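Local coordinates for 6-phospho-beta-d glycosidase (Streptococcus pyogenes, PDB 5FOO), which hydrolyses beta-glucosides, probably those phosphorylated at the sugar 6-position, as a 6-phospho-beta-glucosidase of glycoside hydrolase family 1, at residues A[94-99]-A[151-156]. The protein carries 1 engineered substitution. Numbering follows the deposited sequence.
Sequences DGLAYY and EQFGDR
Phe153 pushes the end of its ring against Leu96 and Tyr99, one helical turn apart on helix 93-108. Its CZ lies 3.5 Å from Tyr99 CB and 3.6 Å from Leu96 CD1. Both carbons approach the ring obliquely. The Phe153 CG stands anti to its own carbonyl carbon (chi1 -51°), and the ring reaches across to the other helix. Gln152 CB sits over the centre of one ring face, 3.9 Å above the plane. Phe153 also touches Asn100 and Ile103 further along helix 93-108 and, off that helix, Ile77 of a loop and Leu82 of helix 79-82.

Leu96 touches both neighbours. Its CG is anti to the backbone N (chi1 178°), and the CD1 methyl rests against both the Phe153 ring tip and the Gln152 chain. Gln152 crosses Leu96 at about a right angle, with CB and CG each 3.8 Å from CD1. Its OE1 rests beside the two methyls of Leu96, 3.8 Å from CD1; this is a van der Waals contact.

Tyr99 meets Phe153 through CB, while its ring leads away from helix 136-153. The Tyr99 hydroxyl is hydrogen-bonded to Glu20 and to the backbone N of Gln78.

No hydrogen bond joins the two segments. Arg156 grips the Asp155 carboxylate side-on, with a salt bridge of 3.0 Å from NE to OD2. Asp155 OD1 lies nearly in the guanidinium plane and takes a hydrogen bond from NH2 through its syn lone pair. The same guanidinium reaches helix 93-108 through a salt bridge to Asp104 and a hydrogen bond to Asn100.

The contact joins helix 93-108, which precedes barrel strand 112-116, to the C-terminal part of helix 136-153, which precedes strand 159-161. It is packing between successive outer helices of the (beta/alpha)8 TIM barrel of glycoside hydrolase family 1.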
loop_
_atom_site.group_PDB
_atom_site.type_symbol
_atom_site.label_atom_id
_atom_site.label_comp_id
_atom_site.label_asym_id
_atom_site.label_seq_id
_atom_site.Cartn_x
_atom_site.Cartn_y
_atom_site.Cartn_z
ATOM N N ASP A 94 18.913 -10.362 14.905
ATOM C CA ASP A 94 17.916 -11.346 14.434
ATOM C C ASP A 94 17.048 -10.786 13.285
ATOM O O ASP A 94 16.684 -11.511 12.373
ATOM C CB ASP A 94 17.004 -11.976 15.527
ATOM C CG ASP A 94 16.167 -13.222 14.929
ATOM O OD1 ASP A 94 15.080 -13.058 14.270
ATOM O OD2 ASP A 94 16.660 -14.380 15.027
ATOM N N GLY A 95 16.731 -9.510 13.323
ATOM C CA GLY A 95 15.988 -8.904 12.203
ATOM C C GLY A 95 16.746 -8.893 10.889
ATOM O O GLY A 95 16.171 -9.167 9.823
ATOM N N LEU A 96 18.034 -8.590 10.965
ATOM C CA LEU A 96 18.899 -8.623 9.802
ATOM C C LEU A 96 18.929 -10.043 9.223
ATOM O O LEU A 96 18.674 -10.210 8.026
ATOM C CB LEU A 96 20.330 -8.171 10.185
ATOM C CG LEU A 96 21.398 -8.185 9.113
ATOM C CD1 LEU A 96 20.918 -7.248 8.005
ATOM C CD2 LEU A 96 22.840 -7.906 9.689
ATOM N N ALA A 97 19.227 -11.047 10.060
ATOM C CA ALA A 97 19.187 -12.471 9.630
ATOM C C ALA A 97 17.811 -12.816 9.067
ATOM O O ALA A 97 17.757 -13.538 8.097
ATOM C CB ALA A 97 19.523 -13.425 10.783
ATOM N N TYR A 98 16.713 -12.257 9.641
ATOM C CA TYR A 98 15.351 -12.527 9.116
ATOM C C TYR A 98 15.148 -11.981 7.683
ATOM O O TYR A 98 14.698 -12.702 6.806
ATOM C CB TYR A 98 14.184 -12.079 10.043
ATOM C CG TYR A 98 12.869 -12.371 9.381
ATOM C CD1 TYR A 98 12.423 -13.682 9.226
ATOM C CD2 TYR A 98 12.109 -11.366 8.803
ATOM C CE1 TYR A 98 11.255 -13.969 8.549
ATOM C CE2 TYR A 98 10.938 -11.642 8.135
ATOM C CZ TYR A 98 10.506 -12.946 8.013
ATOM O OH TYR A 98 9.351 -13.233 7.308
ATOM N N TYR A 99 15.502 -10.732 7.425
ATOM C CA TYR A 99 15.273 -10.137 6.095
ATOM C C TYR A 99 16.274 -10.731 5.054
ATOM O O TYR A 99 15.944 -10.928 3.860
ATOM C CB TYR A 99 15.212 -8.585 6.166
ATOM C CG TYR A 99 13.937 -8.155 6.866
ATOM C CD1 TYR A 99 12.703 -8.425 6.285
ATOM C CD2 TYR A 99 13.954 -7.524 8.144
ATOM C CE1 TYR A 99 11.535 -8.095 6.919
ATOM C CE2 TYR A 99 12.783 -7.194 8.791
ATOM C CZ TYR A 99 11.583 -7.494 8.186
ATOM O OH TYR A 99 10.388 -7.227 8.821
ATOM N N GLU A 151 22.122 -0.524 2.443
ATOM C CA GLU A 151 23.455 -1.066 2.677
ATOM C C GLU A 151 23.448 -2.569 2.856
ATOM O O GLU A 151 24.306 -3.253 2.332
ATOM C CB GLU A 151 24.085 -0.392 3.891
ATOM C CG GLU A 151 24.387 1.060 3.568
ATOM C CD GLU A 151 24.703 1.924 4.757
ATOM O OE1 GLU A 151 24.767 1.412 5.884
ATOM O OE2 GLU A 151 24.919 3.143 4.539
ATOM N N GLN A 152 22.449 -3.101 3.557
ATOM C CA GLN A 152 22.468 -4.496 3.919
ATOM C C GLN A 152 21.886 -5.376 2.854
ATOM O O GLN A 152 22.323 -6.510 2.715
ATOM C CB GLN A 152 21.751 -4.732 5.228
ATOM C CG GLN A 152 22.399 -4.092 6.458
ATOM C CD GLN A 152 23.799 -4.607 6.695
ATOM O OE1 GLN A 152 24.073 -5.790 6.501
ATOM N NE2 GLN A 152 24.702 -3.707 7.046
ATOM N N PHE A 153 20.889 -4.873 2.122
ATOM C CA PHE A 153 20.130 -5.677 1.207
ATOM C C PHE A 153 20.216 -5.261 -0.223
ATOM O O PHE A 153 19.755 -6.005 -1.103
ATOM C CB PHE A 153 18.623 -5.664 1.620
ATOM C CG PHE A 153 18.410 -6.000 3.097
ATOM C CD1 PHE A 153 18.944 -7.177 3.628
ATOM C CD2 PHE A 153 17.715 -5.147 3.949
ATOM C CE1 PHE A 153 18.759 -7.512 4.961
ATOM C CE2 PHE A 153 17.582 -5.436 5.317
ATOM C CZ PHE A 153 18.111 -6.628 5.814
ATOM N N GLY A 154 20.782 -4.099 -0.495
ATOM C CA GLY A 154 20.757 -3.531 -1.879
ATOM C C GLY A 154 21.592 -4.184 -2.971
ATOM O O GLY A 154 21.440 -3.877 -4.197
ATOM N N ASP A 155 22.413 -5.123 -2.537
ATOM C CA ASP A 155 23.214 -5.962 -3.436
ATOM C C ASP A 155 22.290 -6.916 -4.080
ATOM O O ASP A 155 22.526 -7.293 -5.226
ATOM C CB ASP A 155 24.315 -6.748 -2.659
ATOM C CG ASP A 155 23.735 -7.654 -1.565
ATOM O OD1 ASP A 155 22.852 -7.227 -0.757
ATOM O OD2 ASP A 155 24.106 -8.802 -1.533
ATOM N N ARG A 156 21.207 -7.293 -3.370
ATOM C CA ARG A 156 20.245 -8.290 -3.900
ATOM C C ARG A 156 18.858 -7.767 -4.245
ATOM O O ARG A 156 18.214 -8.254 -5.180
ATOM C CB ARG A 156 20.136 -9.455 -2.937
ATOM C CG ARG A 156 21.348 -10.427 -2.967
ATOM C CD ARG A 156 21.418 -11.229 -1.660
ATOM N NE ARG A 156 21.670 -10.239 -0.600
ATOM C CZ ARG A 156 21.330 -10.302 0.699
ATOM N NH1 ARG A 156 20.621 -11.328 1.204
ATOM N NH2 ARG A 156 21.654 -9.264 1.493
#